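Local coordinates for protein transcriptional regulator (Mesorhizobium loti, PDB 3BHQ) that probably acts as a TetR-family transcriptional regulator that binds cis-regulatory DNA through a helix-turn-helix motif, at residues A[86-91]-A[152-157]. Numbering follows the deposited sequence. Where two conformers were deposited one is given.
Sequences IFMEGG and GLIQTG
Met-88, a selenomethionine, meets Leu-153 and Ile-154 with its side chain alone, and no hydrogen bond joins 86-91 to 152-157. The contact is largely apolar and small, burying 156 Å². Met-88 SE lies 4.0 Å from Leu-153 CB and 3.9 Å from Ile-154 CG2, so it rests against the root of one side chain and the methyl branch of the other. Met-88 CG approaches the same methyl, Ile-154 CG2, at 3.9 Å. The Met-88 chain bends at both chi2 (-63°) and chi3 (95°) and runs at about a right angle to each partner, meeting them with its middle atoms. One polar atom takes part: Leu-153 O lies 3.5 Å from Met-88 CG.

Each segment is shaped by a helix end. Phe-87 is the N-cap of helix 88-103, its O accepting a bond from Gly-91 N, while Gly-152, with positive phi, closes helix 123-150 in a Schellman motif. The contact packs the start of helix 88-103 against the loop leading to helix 159-181, within the helical C-terminal part of this TetR-family chain. Ile-154 also packs on Leu-148 and Thr-149 of helix 123-150, and Glu-89 reaches helix 188-206.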
loop_
_atom_site.group_PDB
_atom_site.type_symbol
_atom_site.label_atom_id
_atom_site.label_comp_id
_atom_site.label_asym_id
_atom_site.label_seq_id
_atom_site.Cartn_x
_atom_site.Cartn_y
_atom_site.Cartn_z
ATOM N N ILE A 86 24.633 -16.195 12.381
ATOM C CA ILE A 86 24.766 -17.646 12.360
ATOM C C ILE A 86 23.389 -18.301 12.318
ATOM O O ILE A 86 23.204 -19.342 11.674
ATOM C CB ILE A 86 25.497 -18.173 13.643
ATOM C CG1 ILE A 86 26.931 -17.703 13.680
ATOM C CG2 ILE A 86 25.429 -19.693 13.735
ATOM C CD1 ILE A 86 27.553 -17.947 15.056
ATOM N N PHE A 87 22.431 -17.693 13.021
ATOM C CA PHE A 87 21.095 -18.220 13.183
ATOM C C PHE A 87 20.098 -17.413 12.342
ATOM O O PHE A 87 19.950 -16.201 12.519
ATOM C CB PHE A 87 20.721 -18.205 14.661
ATOM C CG PHE A 87 21.654 -18.983 15.497
ATOM C CD1 PHE A 87 21.555 -20.363 15.544
ATOM C CD2 PHE A 87 22.655 -18.358 16.225
ATOM C CE1 PHE A 87 22.434 -21.102 16.286
ATOM C CE2 PHE A 87 23.554 -19.103 16.982
ATOM C CZ PHE A 87 23.446 -20.463 17.012
HETATM N N MSE A 88 19.418 -18.108 11.426
HETATM C CA MSE A 88 18.486 -17.453 10.532
HETATM C C MSE A 88 17.232 -16.947 11.178
HETATM O O MSE A 88 16.771 -15.886 10.723
HETATM C CB MSE A 88 18.111 -18.342 9.332
HETATM C CG MSE A 88 19.265 -18.576 8.367
HETATM SE SE MSE A 88 19.940 -17.011 7.510
HETATM C CE MSE A 88 21.419 -16.608 8.750
ATOM N N GLU A 89 16.626 -17.660 12.141
ATOM C CA GLU A 89 15.397 -17.142 12.740
ATOM C C GLU A 89 15.701 -15.848 13.506
ATOM O O GLU A 89 15.053 -14.849 13.266
ATOM C CB GLU A 89 14.590 -18.146 13.581
ATOM C CG GLU A 89 13.149 -17.619 13.865
ATOM C CD GLU A 89 12.146 -18.680 14.345
ATOM O OE1 GLU A 89 12.559 -19.655 15.009
ATOM O OE2 GLU A 89 10.931 -18.515 14.076
ATOM N N GLY A 90 16.683 -15.867 14.375
ATOM C CA GLY A 90 17.060 -14.632 15.083
ATOM C C GLY A 90 17.536 -13.531 14.145
ATOM O O GLY A 90 17.197 -12.374 14.317
ATOM N N GLY A 91 18.349 -13.893 13.150
ATOM C CA GLY A 91 18.865 -12.940 12.190
ATOM C C GLY A 91 17.744 -12.269 11.415
ATOM O O GLY A 91 17.729 -11.049 11.287
ATOM N N GLY A 152 23.598 -22.293 1.756
ATOM C CA GLY A 152 22.741 -23.329 2.327
ATOM C C GLY A 152 22.029 -22.966 3.616
ATOM O O GLY A 152 21.569 -23.860 4.332
ATOM N N LEU A 153 21.901 -21.660 3.895
ATOM C CA LEU A 153 21.286 -21.180 5.142
ATOM C C LEU A 153 19.763 -21.025 5.042
ATOM O O LEU A 153 19.064 -21.176 6.046
ATOM C CB LEU A 153 21.972 -19.890 5.609
ATOM C CG LEU A 153 23.446 -20.060 6.050
ATOM C CD1 LEU A 153 24.095 -18.741 6.314
ATOM C CD2 LEU A 153 23.566 -20.952 7.291
ATOM N N ILE A 154 19.273 -20.676 3.849
ATOM C CA ILE A 154 17.839 -20.620 3.507
ATOM C C ILE A 154 17.719 -21.222 2.099
ATOM O O ILE A 154 18.733 -21.580 1.512
ATOM C CB ILE A 154 17.236 -19.165 3.545
ATOM C CG1 ILE A 154 17.864 -18.225 2.486
ATOM C CG2 ILE A 154 17.390 -18.572 4.956
ATOM C CD1 ILE A 154 17.262 -16.787 2.448
ATOM N N GLN A 155 16.497 -21.304 1.565
ATOM C CA GLN A 155 16.266 -21.767 0.178
ATOM C C GLN A 155 15.251 -20.882 -0.550
ATOM O O GLN A 155 14.039 -21.125 -0.457
ATOM C CB GLN A 155 15.823 -23.246 0.119
ATOM C CG GLN A 155 15.627 -23.786 -1.332
ATOM C CD GLN A 155 16.872 -23.619 -2.212
ATOM O OE1 GLN A 155 17.973 -24.038 -1.823
ATOM N NE2 GLN A 155 16.706 -23.010 -3.396
ATOM N N THR A 156 15.754 -19.846 -1.228
ATOM C CA THR A 156 14.933 -18.934 -2.006
ATOM C C THR A 156 15.333 -19.049 -3.473
ATOM O O THR A 156 16.343 -18.465 -3.902
ATOM C CB THR A 156 15.049 -17.471 -1.508
ATOM O OG1 THR A 156 16.402 -17.017 -1.637
ATOM C CG2 THR A 156 14.584 -17.351 -0.061
ATOM N N GLY A 157 14.547 -19.832 -4.224
ATOM C CA GLY A 157 14.746 -20.026 -5.664
ATOM C C GLY A 157 14.595 -18.755 -6.484
ATOM O O GLY A 157 15.368 -18.542 -7.423
#